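Local coordinates for Serine/threonine-protein acetyltransferase HopZ1a (PDB 5KLP), which acetylates serine, threonine and lysine residues of host plant proteins, including tubulin, using acetyl-CoA as donor and inositol hexakisphosphate as cofactor, and so impairs host immunity, at residues Y74-R79 with I333-A338; A136-I141 with L172-I177; R157-L162 with V242-A247. The protein carries 10 engineered substitutions. One frame throughout, in Å; residues are numbered along the deposited sequence.

Overall arrangement
From the N terminus, helix 61-79 ends in the first half of interaction 1, and its partner, helix 324-340, comes only near the C terminus, so this contact closes a loop of some 250 residues that contains the other two. Farther along come strand 138-143, helix 153-167 and strand 175-179 in turn: interaction 2 pairs the strands, and interaction 3 holds the helix to the loop 242-247 leading into strand 248-251. Their segments alternate along the chain, so the two cross; they touch through Leu172, which packs on Leu162 and His244. Interaction 1 lies apart, its centre about 29 Å and 34 Å from those of interactions 2 and 3, beside the inositol hexakisphosphate.

Interaction 1 (Y74-R79 with I333-A338); sequences YIENQR and IKRVLA. With IHP (inositol hexakisphosphate), chain D.
Arg335 and Arg79 lie flat on one another, their guanidinium centres 3.4 Å apart and their planes only 13° from parallel, although the side chains leading to them cross at about a right angle. Anions meet both at their edges, which probably makes so close a stack tolerable. From Arg335, NH1 reaches OE2 of Glu76 at 2.9 Å, arriving on the syn side of that oxygen and somewhat out of the carboxylate plane. The other carboxylate oxygen, OE1 of Glu76, takes NH1 of Arg79 at 2.7 Å through its syn lone pair. Glu76 thus bridges both arginines, one oxygen to each, in a salt-bridge network.

Facing the ligand, NH1 and NH2 of Arg335 converge on O22 of inositol hexakisphosphate, the NH1 bond being 2.9 Å and the NH2 bond longer. Arg79 gives NH2 to O41 of a different phosphate, also at 2.9 Å. The pair is therefore one wall of the cofactor pocket of this YopJ-family acetyltransferase, where Lys26, Lys199, Lys202 and Lys262 also bond to the ligand.

Behind this layer, Arg335 runs extended from CG to NE, whereas Arg79 turns at chi3 (57°), which helps lay its guanidinium over that of Arg335. Glu332 adds a second carboxylate at NH1 of Arg335. Farther from the ligand the helices meet through carbon: CG1 of Ile75 rests on CG2 of Val336 at 3.7 Å, while CG2 of Ile75 lies over the backbone carbonyl of Arg335. Helices 61-79 and 324-340 pass here at 80°, their local axes 9.8 Å apart, and Val336 also touches Ile41 of helix 40-53.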
loop_
_atom_site.group_PDB
_atom_site.type_symbol
_atom_site.label_atom_id
_atom_site.label_comp_id
_atom_site.label_asym_id
_atom_site.label_seq_id
_atom_site.Cartn_x
_atom_site.Cartn_y
_atom_site.Cartn_z
ATOM N N TYR A 74 -6.995 7.010 12.287
ATOM C CA TYR A 74 -7.809 7.036 13.499
ATOM C C TYR A 74 -9.242 6.539 13.210
ATOM O O TYR A 74 -9.822 5.784 13.988
ATOM C CB TYR A 74 -7.806 8.445 14.094
ATOM C CG TYR A 74 -8.551 8.566 15.396
ATOM C CD1 TYR A 74 -7.992 8.075 16.569
ATOM C CD2 TYR A 74 -9.779 9.201 15.470
ATOM C CE1 TYR A 74 -8.650 8.189 17.776
ATOM C CE2 TYR A 74 -10.442 9.328 16.677
ATOM C CZ TYR A 74 -9.872 8.819 17.822
ATOM O OH TYR A 74 -10.529 8.931 19.018
ATOM N N ILE A 75 -9.821 6.994 12.103
ATOM C CA ILE A 75 -11.175 6.595 11.716
ATOM C C ILE A 75 -11.239 5.108 11.324
ATOM O O ILE A 75 -12.126 4.361 11.738
ATOM C CB ILE A 75 -11.670 7.420 10.494
ATOM C CG1 ILE A 75 -11.909 8.886 10.867
ATOM C CG2 ILE A 75 -12.898 6.785 9.875
ATOM C CD1 ILE A 75 -12.866 9.089 11.979
ATOM N N GLU A 76 -10.261 4.669 10.553
ATOM C CA GLU A 76 -10.283 3.297 10.058
ATOM C C GLU A 76 -10.043 2.295 11.190
ATOM O O GLU A 76 -10.622 1.211 11.198
ATOM C CB GLU A 76 -9.246 3.113 8.948
ATOM C CG GLU A 76 -9.600 3.751 7.597
ATOM C CD GLU A 76 -10.894 3.198 6.969
ATOM O OE1 GLU A 76 -11.442 2.194 7.464
ATOM O OE2 GLU A 76 -11.347 3.749 5.945
ATOM N N ASN A 77 -9.235 2.677 12.177
ATOM C CA ASN A 77 -9.030 1.816 13.332
ATOM C C ASN A 77 -10.324 1.586 14.100
ATOM O O ASN A 77 -10.529 0.522 14.695
ATOM C CB ASN A 77 -7.971 2.399 14.266
ATOM C CG ASN A 77 -6.568 2.022 13.854
ATOM O OD1 ASN A 77 -6.356 0.993 13.204
ATOM N ND2 ASN A 77 -5.595 2.843 14.242
ATOM N N GLN A 78 -11.184 2.596 14.087
ATOM C CA GLN A 78 -12.491 2.510 14.715
ATOM C C GLN A 78 -13.478 1.721 13.880
ATOM O O GLN A 78 -14.229 0.932 14.427
ATOM C CB GLN A 78 -13.035 3.903 14.993
ATOM C CG GLN A 78 -12.153 4.652 15.950
ATOM C CD GLN A 78 -11.918 3.897 17.241
ATOM O OE1 GLN A 78 -10.811 3.426 17.504
ATOM N NE2 GLN A 78 -12.964 3.767 18.049
ATOM N N ARG A 79 -13.488 1.949 12.567
ATOM C CA ARG A 79 -14.410 1.235 11.684
ATOM C C ARG A 79 -14.136 -0.269 11.725
ATOM O O ARG A 79 -15.055 -1.080 11.628
ATOM C CB ARG A 79 -14.294 1.722 10.230
ATOM C CG ARG A 79 -14.675 3.187 10.026
ATOM C CD ARG A 79 -14.692 3.628 8.553
ATOM N NE ARG A 79 -15.584 2.819 7.719
ATOM C CZ ARG A 79 -15.223 1.792 6.953
ATOM N NH1 ARG A 79 -13.951 1.404 6.878
ATOM N NH2 ARG A 79 -16.150 1.149 6.252
ATOM N N ILE A 333 -11.894 10.374 2.856
ATOM C CA ILE A 333 -12.231 11.706 3.368
ATOM C C ILE A 333 -13.682 11.723 3.824
ATOM O O ILE A 333 -14.004 12.215 4.920
ATOM C CB ILE A 333 -11.973 12.773 2.300
ATOM C CG1 ILE A 333 -10.481 12.788 1.953
ATOM C CG2 ILE A 333 -12.444 14.149 2.769
ATOM C CD1 ILE A 333 -10.123 13.716 0.832
ATOM N N LYS A 334 -14.547 11.126 3.008
ATOM C CA LYS A 334 -15.949 10.954 3.377
ATOM C C LYS A 334 -16.088 10.212 4.716
ATOM O O LYS A 334 -16.843 10.626 5.590
ATOM C CB LYS A 334 -16.697 10.197 2.277
ATOM C CG LYS A 334 -18.197 10.039 2.514
ATOM C CD LYS A 334 -18.776 8.982 1.577
ATOM C CE LYS A 334 -20.226 8.659 1.912
ATOM N NZ LYS A 334 -20.888 7.862 0.836
ATOM N N ARG A 335 -15.346 9.129 4.893
ATOM C CA ARG A 335 -15.416 8.408 6.156
ATOM C C ARG A 335 -14.989 9.296 7.331
ATOM O O ARG A 335 -15.591 9.249 8.402
ATOM C CB ARG A 335 -14.577 7.144 6.084
ATOM C CG ARG A 335 -15.265 6.047 5.286
ATOM C CD ARG A 335 -14.323 4.865 5.020
ATOM N NE ARG A 335 -14.993 3.869 4.197
ATOM C CZ ARG A 335 -14.417 2.758 3.751
ATOM N NH1 ARG A 335 -13.158 2.488 4.070
ATOM N NH2 ARG A 335 -15.110 1.918 2.996
ATOM N N VAL A 336 -13.955 10.107 7.127
ATOM C CA VAL A 336 -13.516 11.015 8.186
ATOM C C VAL A 336 -14.585 12.068 8.487
ATOM O O VAL A 336 -14.964 12.266 9.649
ATOM C CB VAL A 336 -12.207 11.709 7.823
ATOM C CG1 VAL A 336 -11.880 12.770 8.866
ATOM C CG2 VAL A 336 -11.091 10.685 7.749
ATOM N N LEU A 337 -15.103 12.709 7.441
ATOM C CA LEU A 337 -16.063 13.796 7.630
ATOM C C LEU A 337 -17.381 13.267 8.179
ATOM O O LEU A 337 -18.090 13.973 8.913
ATOM C CB LEU A 337 -16.289 14.564 6.323
ATOM C CG LEU A 337 -15.085 15.395 5.876
ATOM C CD1 LEU A 337 -15.375 16.120 4.564
ATOM C CD2 LEU A 337 -14.674 16.388 6.974
ATOM N N ALA A 338 -17.707 12.027 7.832
ATOM C CA ALA A 338 -18.943 11.408 8.313
ATOM C C ALA A 338 -18.919 11.297 9.842
ATOM O O ALA A 338 -19.936 11.512 10.514
ATOM C CB ALA A 338 -19.143 10.050 7.677
HETATM C C1 IHP D . -15.878 -0.478 1.000
HETATM C C2 IHP D . -14.469 -0.335 0.264
HETATM C C3 IHP D . -14.339 -0.051 -1.281
HETATM C C4 IHP D . -15.738 -0.033 -2.057
HETATM C C5 IHP D . -16.925 -0.722 -1.412
HETATM C C6 IHP D . -17.028 -0.113 -0.020
HETATM O O11 IHP D . -16.028 -1.638 1.586
HETATM P P1 IHP D . -16.322 -2.034 3.206
HETATM O O21 IHP D . -15.527 -3.281 3.588
HETATM O O31 IHP D . -17.811 -2.334 3.403
HETATM O O41 IHP D . -15.955 -0.947 4.202
HETATM O O12 IHP D . -13.559 -1.291 0.653
HETATM P P2 IHP D . -12.184 -0.755 1.463
HETATM O O22 IHP D . -12.596 -0.026 2.759
HETATM O O32 IHP D . -11.186 -1.862 1.822
HETATM O O42 IHP D . -11.487 0.318 0.593
HETATM O O13 IHP D . -13.569 -0.957 -1.738
HETATM P P3 IHP D . -12.067 -1.003 -2.501
HETATM O O23 IHP D . -10.858 -0.423 -1.767
HETATM O O33 IHP D . -11.991 -2.528 -2.467
HETATM O O43 IHP D . -12.079 -0.480 -3.935
HETATM O O14 IHP D . -15.610 -0.452 -3.324
HETATM P P4 IHP D . -15.470 0.562 -4.582
HETATM O O24 IHP D . -14.049 1.118 -4.702
HETATM O O34 IHP D . -15.875 -0.107 -5.911
HETATM O O44 IHP D . -16.408 1.771 -4.408
HETATM O O15 IHP D . -16.957 -2.062 -1.490
HETATM P P5 IHP D . -18.105 -2.923 -2.411
HETATM O O25 IHP D . -18.857 -1.982 -3.359
HETATM O O35 IHP D . -17.413 -4.007 -3.282
HETATM O O45 IHP D . -19.151 -3.623 -1.536
HETATM O O16 IHP D . -18.223 -0.362 0.512
HETATM P P6 IHP D . -19.048 0.664 1.482
HETATM O O26 IHP D . -18.838 2.108 1.028
HETATM O O36 IHP D . -20.556 0.356 1.471
HETATM O O46 IHP D . -18.576 0.537 2.935
#

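Interaction 2 (A136-I141 with L172-I177); sequences APTIII and LSQVAI
Residues 138-141 and 175-177 run side by side as parallel strands, 6° apart in direction, with Ile139 opposite Val175, Ile140 opposite Ala176 and Ile141 opposite Ile177. Ile139 bonds through N to O of Gln174 (3.1 Å) and through O to N of Ala176 (2.9 Å), the two residues flanking its partner Val175, as in parallel sheets; N of Ile141 then reaches O of Ala176 (2.7 Å). This last bond is nearly straight, with an N-H...O angle of 172°. The same carbonyls also receive alpha-carbon hydrogens, as where CA of Val175 comes 3.4 Å from O of Ile139.

Side chains divide between the faces. Ile139, Ile141, Val175 and Ile177 share one, where CB of Ile141 lies 4.3 Å from CG1 of Ile177, and CB of Ile139 is about as far from CG2 of Val175. Helix 153-167 packs on this face through Leu162 and Leu165; it is the crossover helix of the beta-alpha-beta unit that joins the two strands. Ile140 and Ala176 point to the other face, where Ile140 meets helix 204-215.

At the start of the pairing, Gln174 stretches back along the 136-138 backbone. Its CG lies beside its own backbone N (chi1 -57°), and the chain beyond is extended, which brings the amide end beside the carbonyls of Ala136 and Pro137. Along the way CB of Gln174 passes 4.0 Å from CG2 of Thr138, the two side chains crossing at about a right angle. The hydroxyl of Thr138 is occupied elsewhere, with His211 and His132. The three N-H groups bonded across the strands are met by the partner's carbonyls; the face shared by Ile139 and Val175 offers only aliphatic carbon to helix 153-167, while the other keeps a polar tie at Thr138.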
loop_
_atom_site.group_PDB
_atom_site.type_symbol
_atom_site.label_atom_id
_atom_site.label_comp_id
_atom_site.label_asym_id
_atom_site.label_seq_id
_atom_site.Cartn_x
_atom_site.Cartn_y
_atom_site.Cartn_z
ATOM N N ALA A 136 11.412 -11.926 18.264
ATOM C CA ALA A 136 11.718 -12.175 16.854
ATOM C C ALA A 136 10.506 -11.955 15.938
ATOM O O ALA A 136 9.885 -12.918 15.487
ATOM C CB ALA A 136 12.238 -13.578 16.690
ATOM N N PRO A 137 10.167 -10.689 15.653
ATOM C CA PRO A 137 8.986 -10.403 14.824
ATOM C C PRO A 137 9.167 -10.799 13.367
ATOM O O PRO A 137 10.294 -10.996 12.915
ATOM C CB PRO A 137 8.833 -8.878 14.939
ATOM C CG PRO A 137 9.715 -8.480 16.081
ATOM C CD PRO A 137 10.843 -9.454 16.068
ATOM N N THR A 138 8.062 -10.917 12.643
ATOM C CA THR A 138 8.104 -11.094 11.198
ATOM C C THR A 138 7.439 -9.875 10.591
ATOM O O THR A 138 6.532 -9.299 11.193
ATOM C CB THR A 138 7.410 -12.380 10.731
ATOM O OG1 THR A 138 6.061 -12.391 11.211
ATOM C CG2 THR A 138 8.149 -13.623 11.258
ATOM N N ILE A 139 7.928 -9.454 9.427
ATOM C CA ILE A 139 7.530 -8.178 8.843
ATOM C C ILE A 139 7.369 -8.315 7.339
ATOM O O ILE A 139 8.266 -8.769 6.644
ATOM C CB ILE A 139 8.552 -7.052 9.151
ATOM C CG1 ILE A 139 8.706 -6.851 10.664
ATOM C CG2 ILE A 139 8.125 -5.735 8.497
ATOM C CD1 ILE A 139 9.858 -5.946 11.062
ATOM N N ILE A 140 6.197 -7.940 6.857
ATOM C CA ILE A 140 5.906 -7.899 5.432
ATOM C C ILE A 140 5.761 -6.448 5.015
ATOM O O ILE A 140 4.843 -5.777 5.448
ATOM C CB ILE A 140 4.613 -8.630 5.108
ATOM C CG1 ILE A 140 4.710 -10.099 5.518
ATOM C CG2 ILE A 140 4.259 -8.484 3.620
ATOM C CD1 ILE A 140 3.372 -10.781 5.503
ATOM N N ILE A 141 6.665 -5.962 4.185
ATOM C CA ILE A 141 6.546 -4.603 3.676
ATOM C C ILE A 141 5.964 -4.641 2.282
ATOM O O ILE A 141 6.539 -5.260 1.382
ATOM C CB ILE A 141 7.898 -3.896 3.653
ATOM C CG1 ILE A 141 8.458 -3.769 5.071
ATOM C CG2 ILE A 141 7.778 -2.511 2.984
ATOM C CD1 ILE A 141 9.918 -3.396 5.102
ATOM N N LEU A 172 16.901 -10.440 9.149
ATOM C CA LEU A 172 16.297 -10.040 7.881
ATOM C C LEU A 172 15.673 -11.236 7.173
ATOM O O LEU A 172 14.910 -11.069 6.224
ATOM C CB LEU A 172 17.326 -9.367 6.963
ATOM C CG LEU A 172 17.884 -8.019 7.435
ATOM C CD1 LEU A 172 18.582 -7.295 6.279
ATOM C CD2 LEU A 172 16.799 -7.146 8.065
ATOM N N SER A 173 16.004 -12.447 7.618
ATOM C CA SER A 173 15.389 -13.631 7.028
ATOM C C SER A 173 13.919 -13.721 7.429
ATOM O O SER A 173 13.180 -14.559 6.920
ATOM C CB SER A 173 16.135 -14.899 7.450
ATOM O OG SER A 173 16.057 -15.075 8.849
ATOM N N GLN A 174 13.498 -12.858 8.353
ATOM C CA GLN A 174 12.102 -12.813 8.759
ATOM C C GLN A 174 11.412 -11.584 8.172
ATOM O O GLN A 174 10.307 -11.220 8.583
ATOM C CB GLN A 174 11.992 -12.847 10.290
ATOM C CG GLN A 174 12.686 -14.086 10.879
ATOM C CD GLN A 174 12.369 -14.342 12.348
ATOM O OE1 GLN A 174 11.598 -13.612 12.977
ATOM N NE2 GLN A 174 12.960 -15.389 12.894
ATOM N N VAL A 175 12.067 -10.956 7.199
ATOM C CA VAL A 175 11.516 -9.759 6.559
ATOM C C VAL A 175 11.329 -9.973 5.063
ATOM O O VAL A 175 12.212 -10.525 4.397
ATOM C CB VAL A 175 12.431 -8.533 6.795
ATOM C CG1 VAL A 175 11.834 -7.272 6.176
ATOM C CG2 VAL A 175 12.649 -8.331 8.289
ATOM N N ALA A 176 10.182 -9.527 4.544
ATOM C CA ALA A 176 9.896 -9.585 3.117
ATOM C C ALA A 176 9.453 -8.234 2.574
ATOM O O ALA A 176 8.682 -7.505 3.209
ATOM C CB ALA A 176 8.810 -10.636 2.827
ATOM N N ILE A 177 9.933 -7.903 1.384
ATOM C CA ILE A 177 9.431 -6.734 0.693
ATOM C C ILE A 177 8.688 -7.222 -0.534
ATOM O O ILE A 177 9.269 -7.847 -1.423
ATOM C CB ILE A 177 10.548 -5.764 0.293
ATOM C CG1 ILE A 177 11.320 -5.312 1.532
ATOM C CG2 ILE A 177 9.953 -4.573 -0.425
ATOM C CD1 ILE A 177 12.492 -4.398 1.242
#

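Interaction 3 (R157-L162 with V242-A247); sequences RHNLTL and VMHEGA
Asn159, projecting from helix 153-167, uses both ends of its amide on the backbone of the loop. Its ND2 donates to O of Val242 at 2.9 Å, close to the amide plane and in the plane of the receiving carbonyl. On the other branch, OD1 of Asn159 accepts N of His244 at 3.1 Å, a less regular bond whose donor is tilted 32° from the carbonyl plane. With Met243 spanned between them, these two bonds fix the rotation of the amide.

Leu162, one turn on, supplies the carbon. Its CD1 presses on CG of Met243, a selenomethionine here, at 3.5 Å, tighter than usual van der Waals contact, and also touches CB of Ala247.

His244 sets its ring beside the helix with CG next to its own backbone N (chi1 -73°), turning an edge toward Asn159. CD2 of His244 comes 3.2 Å from O of Asn159, and a water 2.8 Å from NE2 of His244 links weakly to that same carbonyl. A type II beta turn from His244 to Ala247 then leads the chain into strand 248-251. Two backbone groups of the loop, O of Val242 and N of His244, are thus met by one side-chain amide, which probably stands in for the regular backbone pairing this loop lacks where it meets helix 153-167.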
loop_
_atom_site.group_PDB
_atom_site.type_symbol
_atom_site.label_atom_id
_atom_site.label_comp_id
_atom_site.label_asym_id
_atom_site.label_seq_id
_atom_site.Cartn_x
_atom_site.Cartn_y
_atom_site.Cartn_z
ATOM N N ARG A 157 16.753 3.501 -0.024
ATOM C CA ARG A 157 15.857 3.792 1.094
ATOM C C ARG A 157 15.372 2.500 1.774
ATOM O O ARG A 157 15.294 2.430 3.008
ATOM C CB ARG A 157 14.664 4.630 0.615
ATOM C CG ARG A 157 15.042 6.021 0.082
ATOM C CD ARG A 157 13.914 6.583 -0.786
ATOM N NE ARG A 157 14.351 7.717 -1.587
ATOM C CZ ARG A 157 13.718 8.157 -2.670
ATOM N NH1 ARG A 157 12.606 7.550 -3.098
ATOM N NH2 ARG A 157 14.201 9.201 -3.322
ATOM N N HIS A 158 15.028 1.489 0.976
ATOM C CA HIS A 158 14.647 0.175 1.527
ATOM C C HIS A 158 15.819 -0.479 2.275
ATOM O O HIS A 158 15.639 -1.065 3.342
ATOM C CB HIS A 158 14.145 -0.764 0.423
ATOM C CG HIS A 158 12.729 -0.501 0.005
ATOM N ND1 HIS A 158 11.684 -0.472 0.900
ATOM C CD2 HIS A 158 12.187 -0.266 -1.214
ATOM C CE1 HIS A 158 10.558 -0.231 0.252
ATOM N NE2 HIS A 158 10.835 -0.107 -1.030
ATOM N N ASN A 159 17.019 -0.373 1.715
ATOM C CA ASN A 159 18.212 -0.893 2.386
ATOM C C ASN A 159 18.460 -0.215 3.731
ATOM O O ASN A 159 18.918 -0.859 4.681
ATOM C CB ASN A 159 19.445 -0.757 1.479
ATOM C CG ASN A 159 19.584 -1.943 0.525
ATOM O OD1 ASN A 159 19.223 -3.067 0.875
ATOM N ND2 ASN A 159 20.090 -1.694 -0.681
ATOM N N LEU A 160 18.175 1.084 3.816
ATOM C CA LEU A 160 18.308 1.776 5.094
ATOM C C LEU A 160 17.370 1.145 6.137
ATOM O O LEU A 160 17.779 0.856 7.255
ATOM C CB LEU A 160 18.029 3.281 4.936
ATOM C CG LEU A 160 18.144 4.141 6.200
ATOM C CD1 LEU A 160 19.574 4.073 6.780
ATOM C CD2 LEU A 160 17.757 5.593 5.920
ATOM N N THR A 161 16.116 0.925 5.760
ATOM C CA THR A 161 15.150 0.276 6.644
ATOM C C THR A 161 15.638 -1.105 7.086
ATOM O O THR A 161 15.628 -1.433 8.276
ATOM C CB THR A 161 13.779 0.150 5.950
ATOM O OG1 THR A 161 13.344 1.449 5.556
ATOM C CG2 THR A 161 12.724 -0.470 6.887
ATOM N N LEU A 162 16.092 -1.904 6.126
ATOM C CA LEU A 162 16.595 -3.240 6.433
ATOM C C LEU A 162 17.802 -3.168 7.363
ATOM O O LEU A 162 17.938 -3.958 8.310
ATOM C CB LEU A 162 16.959 -3.986 5.144
ATOM C CG LEU A 162 15.806 -4.290 4.185
ATOM C CD1 LEU A 162 16.320 -4.922 2.893
ATOM C CD2 LEU A 162 14.798 -5.226 4.848
ATOM N N VAL A 242 22.482 -6.615 -4.042
ATOM C CA VAL A 242 22.177 -5.182 -4.017
ATOM C C VAL A 242 21.191 -4.823 -2.908
ATOM O O VAL A 242 20.979 -3.648 -2.613
ATOM C CB VAL A 242 21.621 -4.698 -5.375
ATOM C CG1 VAL A 242 22.646 -4.903 -6.478
ATOM C CG2 VAL A 242 20.339 -5.420 -5.704
HETATM N N MSE A 243 20.587 -5.844 -2.309
HETATM C CA MSE A 243 19.752 -5.669 -1.125
HETATM C C MSE A 243 20.355 -6.477 0.022
HETATM O O MSE A 243 20.887 -7.556 -0.207
HETATM C CB MSE A 243 18.314 -6.111 -1.396
HETATM C CG MSE A 243 17.433 -6.062 -0.168
HETATM SE SE MSE A 243 15.529 -6.392 -0.531
HETATM C CE MSE A 243 15.509 -8.331 -0.488
ATOM N N HIS A 244 20.278 -5.958 1.245
ATOM C CA HIS A 244 20.954 -6.595 2.373
ATOM C C HIS A 244 20.566 -8.053 2.465
ATOM O O HIS A 244 19.406 -8.416 2.247
ATOM C CB HIS A 244 20.662 -5.859 3.677
ATOM C CG HIS A 244 21.363 -4.543 3.773
ATOM N ND1 HIS A 244 22.737 -4.431 3.739
ATOM C CD2 HIS A 244 20.884 -3.278 3.850
ATOM C CE1 HIS A 244 23.076 -3.156 3.815
ATOM N NE2 HIS A 244 21.970 -2.435 3.884
ATOM N N GLU A 245 21.552 -8.890 2.750
ATOM C CA GLU A 245 21.365 -10.333 2.646
ATOM C C GLU A 245 20.332 -10.828 3.643
ATOM O O GLU A 245 20.228 -10.299 4.750
ATOM C CB GLU A 245 22.696 -11.046 2.875
ATOM N N GLY A 246 19.555 -11.827 3.235
ATOM C CA GLY A 246 18.533 -12.395 4.098
ATOM C C GLY A 246 17.104 -11.953 3.827
ATOM O O GLY A 246 16.177 -12.755 3.948
ATOM N N ALA A 247 16.913 -10.676 3.488
ATOM C CA ALA A 247 15.574 -10.155 3.246
ATOM C C ALA A 247 14.954 -10.805 2.017
ATOM O O ALA A 247 15.640 -11.079 1.040
ATOM C CB ALA A 247 15.600 -8.632 3.093
HETATM O O HOH W 1 21.900 0.360 4.252
#